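PDB 2Q7F: TPR repeat-containing protein YrrB from Bacillus subtilis, which probably mediates complex formation among RNA sulfuration components, RNA processing components and aminoacyl-tRNA synthetases through its TPR repeats. Local coordinates for residues 194-199 with 213-218; 58-63 with 80-85. All blocks are in the same frame, centred on the assembly; numbering follows the deposited sequence.

Contact 1 (194-199 with 213-218); sequences DAFYNA and LEMLDK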
loop_
_atom_site.group_PDB
_atom_site.type_symbol
_atom_site.label_atom_id
_atom_site.label_comp_id
_atom_site.label_asym_id
_atom_site.label_seq_id
_atom_site.Cartn_x
_atom_site.Cartn_y
_atom_site.Cartn_z
ATOM N N ASP A 194 -7.381 15.588 0.024
ATOM C CA ASP A 194 -6.046 15.290 -0.505
ATOM C C ASP A 194 -6.015 15.123 -2.020
ATOM O O ASP A 194 -5.116 15.647 -2.688
ATOM C CB ASP A 194 -5.477 14.032 0.147
ATOM C CG ASP A 194 -4.977 14.282 1.543
ATOM O OD1 ASP A 194 -5.077 15.437 2.003
ATOM O OD2 ASP A 194 -4.485 13.326 2.183
ATOM N N ALA A 195 -7.000 14.388 -2.544
ATOM C CA ALA A 195 -7.121 14.149 -3.979
ATOM C C ALA A 195 -7.241 15.472 -4.712
ATOM O O ALA A 195 -6.469 15.738 -5.636
ATOM C CB ALA A 195 -8.318 13.260 -4.285
ATOM N N PHE A 196 -8.194 16.303 -4.281
ATOM C CA PHE A 196 -8.376 17.640 -4.852
ATOM C C PHE A 196 -7.080 18.458 -4.831
ATOM O O PHE A 196 -6.743 19.115 -5.815
ATOM C CB PHE A 196 -9.510 18.393 -4.147
ATOM C CG PHE A 196 -10.881 18.095 -4.706
ATOM C CD1 PHE A 196 -11.836 17.441 -3.932
ATOM C CD2 PHE A 196 -11.219 18.479 -6.005
ATOM C CE1 PHE A 196 -13.103 17.168 -4.445
ATOM C CE2 PHE A 196 -12.478 18.207 -6.523
ATOM C CZ PHE A 196 -13.420 17.552 -5.743
ATOM N N TYR A 197 -6.350 18.392 -3.718
ATOM C CA TYR A 197 -5.084 19.112 -3.585
ATOM C C TYR A 197 -4.058 18.613 -4.589
ATOM O O TYR A 197 -3.400 19.409 -5.265
ATOM C CB TYR A 197 -4.524 18.997 -2.164
ATOM C CG TYR A 197 -3.039 19.283 -2.079
ATOM C CD1 TYR A 197 -2.550 20.593 -2.168
ATOM C CD2 TYR A 197 -2.123 18.244 -1.917
ATOM C CE1 TYR A 197 -1.183 20.858 -2.093
ATOM C CE2 TYR A 197 -0.762 18.496 -1.843
ATOM C CZ TYR A 197 -0.300 19.801 -1.930
ATOM O OH TYR A 197 1.050 20.035 -1.853
ATOM N N ASN A 198 -3.924 17.294 -4.674
ATOM C CA ASN A 198 -2.970 16.676 -5.591
ATOM C C ASN A 198 -3.357 16.865 -7.057
ATOM O O ASN A 198 -2.490 16.910 -7.934
ATOM C CB ASN A 198 -2.762 15.198 -5.241
ATOM C CG ASN A 198 -1.916 15.015 -3.993
ATOM O OD1 ASN A 198 -0.692 15.095 -4.045
ATOM N ND2 ASN A 198 -2.571 14.772 -2.860
ATOM N N ALA A 199 -4.660 16.981 -7.310
ATOM C CA ALA A 199 -5.172 17.372 -8.617
ATOM C C ALA A 199 -4.741 18.805 -8.892
ATOM O O ALA A 199 -4.240 19.120 -9.970
ATOM C CB ALA A 199 -6.692 17.253 -8.660
ATOM N N LEU A 213 -6.407 26.383 -9.383
ATOM C CA LEU A 213 -7.020 27.112 -8.275
ATOM C C LEU A 213 -8.423 26.591 -7.972
ATOM O O LEU A 213 -8.838 26.560 -6.813
ATOM C CB LEU A 213 -7.024 28.619 -8.549
ATOM C CG LEU A 213 -5.652 29.313 -8.576
ATOM C CD1 LEU A 213 -5.758 30.718 -9.157
ATOM C CD2 LEU A 213 -4.987 29.356 -7.202
ATOM N N GLU A 214 -9.126 26.157 -9.017
ATOM C CA GLU A 214 -10.451 25.535 -8.893
ATOM C C GLU A 214 -10.429 24.294 -7.993
ATOM O O GLU A 214 -11.160 24.229 -7.002
ATOM C CB GLU A 214 -11.000 25.195 -10.287
ATOM C CG GLU A 214 -12.241 24.301 -10.319
ATOM C CD GLU A 214 -12.611 23.874 -11.737
ATOM O OE1 GLU A 214 -12.818 24.762 -12.597
ATOM O OE2 GLU A 214 -12.696 22.648 -11.993
ATOM N N MET A 215 -9.580 23.326 -8.343
ATOM C CA MET A 215 -9.434 22.080 -7.578
ATOM C C MET A 215 -8.884 22.339 -6.173
ATOM O O MET A 215 -9.261 21.659 -5.210
ATOM C CB MET A 215 -8.530 21.084 -8.322
ATOM C CG MET A 215 -9.065 20.608 -9.665
ATOM S SD MET A 215 -10.563 19.619 -9.531
ATOM C CE MET A 215 -11.195 19.730 -11.207
ATOM N N LEU A 216 -7.994 23.329 -6.076
ATOM C CA LEU A 216 -7.364 23.735 -4.820
ATOM C C LEU A 216 -8.397 24.325 -3.858
ATOM O O LEU A 216 -8.367 24.041 -2.654
ATOM C CB LEU A 216 -6.265 24.761 -5.114
ATOM C CG LEU A 216 -4.910 24.745 -4.404
ATOM C CD1 LEU A 216 -4.336 23.340 -4.282
ATOM C CD2 LEU A 216 -3.955 25.633 -5.176
ATOM N N ASP A 217 -9.302 25.144 -4.403
ATOM C CA ASP A 217 -10.419 25.708 -3.648
ATOM C C ASP A 217 -11.175 24.610 -2.925
ATOM O O ASP A 217 -11.318 24.644 -1.699
ATOM C CB ASP A 217 -11.385 26.451 -4.579
ATOM C CG ASP A 217 -10.826 27.767 -5.081
ATOM O OD1 ASP A 217 -9.995 28.377 -4.376
ATOM O OD2 ASP A 217 -11.224 28.194 -6.189
ATOM N N LYS A 218 -11.629 23.627 -3.700
ATOM C CA LYS A 218 -12.468 22.546 -3.192
ATOM C C LYS A 218 -11.788 21.730 -2.093
ATOM O O LYS A 218 -12.464 21.102 -1.280
ATOM C CB LYS A 218 -12.949 21.655 -4.339
ATOM C CG LYS A 218 -14.164 20.807 -3.990
ATOM C CD LYS A 218 -15.110 20.625 -5.171
ATOM C CE LYS A 218 -16.189 21.693 -5.198
ATOM N NZ LYS A 218 -17.363 21.253 -6.001
#
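Phe196 meets two side chains of 213-218 in different ways, Lys218 over one face of its ring and Met215 at the edge. CG of Lys218 lies 3.8 Å from the centroid of the Phe196 ring and 13° off its normal, which identifies a CH-pi contact over the middle of the face. CD of Lys218 continues across the ring to 3.6 Å from CZ of Phe196, before the chain, bent at chi2 and chi3, leads its ammonium end away. Met215 crosses the phenylalanine at about a right angle and places SD in the ring plane, 3.8 Å from CD2 of Phe196, a Met-aromatic contact. CG of Met215 is anti to its own carbonyl carbon (chi1 -63°), and the bend at chi2 carries the sulfur to that edge. Nearer the backbone of the same side chain, CG of Met215 is 4.2 Å from CB of Ala199. Tyr197 and Leu216 lie side by side and point the same way, their CD1 atoms 3.9 Å apart. Trimming Phe196 to an alanine would probably open a gap between the helices and leave the Lys218 methylenes and the Met215 sulfur without their aromatic partner. These are the paired antiparallel helices of TPR 6, with local axes 7.5 Å apart. Phe196 and Ala199 also touch helix 176-188 of the preceding repeat, through Thr186 and Phe182, while Tyr197 packs on Leu228 and Ala232 of helix 227-233.

Contact 2 (58-63 with 80-85); sequences IPYINF and YDKALE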
loop_
_atom_site.group_PDB
_atom_site.type_symbol
_atom_site.label_atom_id
_atom_site.label_comp_id
_atom_site.label_asym_id
_atom_site.label_seq_id
_atom_site.Cartn_x
_atom_site.Cartn_y
_atom_site.Cartn_z
ATOM N N ILE A 58 2.483 -24.690 7.143
ATOM C CA ILE A 58 1.155 -24.085 7.371
ATOM C C ILE A 58 0.817 -23.793 8.843
ATOM O O ILE A 58 0.403 -22.679 9.158
ATOM C CB ILE A 58 -0.005 -24.923 6.707
ATOM C CG1 ILE A 58 0.283 -25.227 5.223
ATOM C CG2 ILE A 58 -1.377 -24.254 6.904
ATOM C CD1 ILE A 58 0.118 -24.050 4.269
ATOM N N PRO A 59 0.974 -24.784 9.746
ATOM C CA PRO A 59 0.667 -24.487 11.146
ATOM C C PRO A 59 1.578 -23.419 11.777
ATOM O O PRO A 59 1.106 -22.625 12.595
ATOM C CB PRO A 59 0.842 -25.837 11.839
ATOM C CG PRO A 59 1.725 -26.605 10.960
ATOM C CD PRO A 59 1.390 -26.186 9.576
ATOM N N TYR A 60 2.856 -23.394 11.392
ATOM C CA TYR A 60 3.748 -22.317 11.816
ATOM C C TYR A 60 3.285 -20.964 11.287
ATOM O O TYR A 60 3.374 -19.969 11.990
ATOM C CB TYR A 60 5.187 -22.563 11.386
ATOM C CG TYR A 60 5.857 -23.754 12.025
ATOM C CD1 TYR A 60 6.539 -23.637 13.240
ATOM C CD2 TYR A 60 5.842 -24.995 11.398
ATOM C CE1 TYR A 60 7.180 -24.742 13.819
ATOM C CE2 TYR A 60 6.477 -26.096 11.962
ATOM C CZ TYR A 60 7.144 -25.967 13.166
ATOM O OH TYR A 60 7.763 -27.076 13.703
ATOM N N ILE A 61 2.782 -20.931 10.058
ATOM C CA ILE A 61 2.290 -19.680 9.481
ATOM C C ILE A 61 1.053 -19.190 10.234
ATOM O O ILE A 61 0.973 -18.017 10.603
ATOM C CB ILE A 61 1.976 -19.795 7.967
ATOM C CG1 ILE A 61 3.202 -20.295 7.196
ATOM C CG2 ILE A 61 1.512 -18.450 7.427
ATOM C CD1 ILE A 61 2.918 -20.684 5.756
ATOM N N ASN A 62 0.109 -20.096 10.473
ATOM C CA ASN A 62 -1.099 -19.763 11.214
ATOM C C ASN A 62 -0.810 -19.224 12.599
ATOM O O ASN A 62 -1.452 -18.261 13.035
ATOM C CB ASN A 62 -2.002 -20.976 11.333
ATOM C CG ASN A 62 -2.607 -21.383 10.021
ATOM O OD1 ASN A 62 -3.019 -22.530 9.860
ATOM N ND2 ASN A 62 -2.667 -20.457 9.069
ATOM N N PHE A 63 0.155 -19.838 13.288
ATOM C CA PHE A 63 0.517 -19.388 14.624
ATOM C C PHE A 63 1.164 -18.010 14.577
ATOM O O PHE A 63 0.910 -17.177 15.449
ATOM C CB PHE A 63 1.414 -20.395 15.347
ATOM C CG PHE A 63 1.576 -20.111 16.826
ATOM C CD1 PHE A 63 0.466 -19.866 17.633
ATOM C CD2 PHE A 63 2.833 -20.096 17.411
ATOM C CE1 PHE A 63 0.615 -19.604 18.999
ATOM C CE2 PHE A 63 2.991 -19.828 18.779
ATOM C CZ PHE A 63 1.885 -19.586 19.569
ATOM N N TYR A 80 7.405 -17.297 11.141
ATOM C CA TYR A 80 7.497 -17.150 9.676
ATOM C C TYR A 80 8.843 -17.658 9.203
ATOM O O TYR A 80 8.929 -18.327 8.174
ATOM C CB TYR A 80 7.322 -15.698 9.219
ATOM C CG TYR A 80 5.941 -15.125 9.417
ATOM C CD1 TYR A 80 4.795 -15.771 8.888
ATOM C CD2 TYR A 80 5.761 -13.929 10.123
ATOM C CE1 TYR A 80 3.515 -15.236 9.076
ATOM C CE2 TYR A 80 4.480 -13.388 10.315
ATOM C CZ TYR A 80 3.375 -14.044 9.790
ATOM O OH TYR A 80 2.123 -13.503 9.983
ATOM N N ASP A 81 9.888 -17.349 9.967
ATOM C CA ASP A 81 11.232 -17.824 9.664
ATOM C C ASP A 81 11.233 -19.350 9.554
ATOM O O ASP A 81 11.711 -19.909 8.573
ATOM C CB ASP A 81 12.231 -17.350 10.723
ATOM C CG ASP A 81 13.664 -17.658 10.352
ATOM O OD1 ASP A 81 14.260 -18.557 10.979
ATOM O OD2 ASP A 81 14.196 -17.022 9.426
ATOM N N LYS A 82 10.665 -20.005 10.556
ATOM C CA LYS A 82 10.570 -21.456 10.597
ATOM C C LYS A 82 9.810 -22.036 9.398
ATOM O O LYS A 82 10.250 -23.005 8.782
ATOM C CB LYS A 82 9.931 -21.897 11.924
ATOM C CG LYS A 82 9.867 -23.423 12.147
ATOM C CD LYS A 82 11.219 -24.114 11.994
ATOM C CE LYS A 82 11.022 -25.620 12.008
ATOM N NZ LYS A 82 12.311 -26.355 11.975
ATOM N N ALA A 83 8.681 -21.426 9.065
ATOM C CA ALA A 83 7.892 -21.838 7.910
ATOM C C ALA A 83 8.712 -21.799 6.618
ATOM O O ALA A 83 8.644 -22.731 5.815
ATOM C CB ALA A 83 6.662 -20.971 7.783
ATOM N N LEU A 84 9.494 -20.728 6.443
ATOM C CA LEU A 84 10.321 -20.504 5.249
ATOM C C LEU A 84 11.535 -21.423 5.191
ATOM O O LEU A 84 12.091 -21.689 4.120
ATOM C CB LEU A 84 10.772 -19.043 5.191
ATOM C CG LEU A 84 9.653 -18.028 4.944
ATOM C CD1 LEU A 84 10.109 -16.596 5.172
ATOM C CD2 LEU A 84 9.058 -18.212 3.546
ATOM N N GLU A 85 11.946 -21.890 6.360
ATOM C CA GLU A 85 13.001 -22.862 6.486
ATOM C C GLU A 85 12.471 -24.238 6.060
ATOM O O GLU A 85 13.240 -25.111 5.677
ATOM C CB GLU A 85 13.467 -22.886 7.939
ATOM C CG GLU A 85 14.842 -23.476 8.162
ATOM C CD GLU A 85 14.800 -24.971 8.462
ATOM O OE1 GLU A 85 14.134 -25.383 9.447
ATOM O OE2 GLU A 85 15.445 -25.735 7.711
#
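Tyr60 and Ala83 face each other with CA atoms 5.7 Å apart, where the two segments run antiparallel at 162° with their axes 8.2 Å apart. This is the helix-turn-helix hairpin of a tetratricopeptide repeat, TPR 2. The small Ala83 sits between the helices: its CB is 3.6 Å from CG1 of Ile61 and also touches CB of Tyr60. The other branch of Ile61 turns to Tyr80, its CG2 lying 4.1 Å from CE1 of that ring, and the two side chains cross at about a right angle. Tyr80 starts out pointing away from 58-63, yet its ring swings back against Ile61, and its hydroxyl is hydrogen-bonded to OD1 of Asn65, one turn after Ile61 in helix 57-69. Tyr60 is likewise held at its far end, its OH bonding to the backbone O of Lys54, which should limit movement of the ring, and Ile50 of helix 46-50 packs against it. Lys82 spreads over one face of the Tyr60 ring. With its CG anti to the backbone N (chi1 -176°), the lysine chain sets out across that ring, then extends beyond a bend at chi2 until NZ forms a salt bridge with OE1 of Glu85. The CH-pi contact is offset toward the rim: CG of Lys82 is 3.4 Å from CE1 of Tyr60, and the line from the ring centroid to that CG is 23° off the ring normal.

Overall arrangement
From the N terminus, the chain passes helix 46-50 and enters helix 57-69, which turns back as helix 73-86; contact 2 closes this hairpin of TPR 2 across 16 intervening residues. Helices 91-103 to 176-188 follow before contact 1 closes the hairpin of TPR 6, formed by helices 193-205 and 211-222, across 13 residues. The two closures are therefore in series, neither nested nor crossed. The centres of contact 1 and contact 2 are about 46 Å apart, on opposite sides of the chain's centre. The nearest atoms of contact 1 and contact 2 are about 29 Å apart. Each contact joins the two helices of a single repeat, and helices 91-103 to 176-188 span the distance between them.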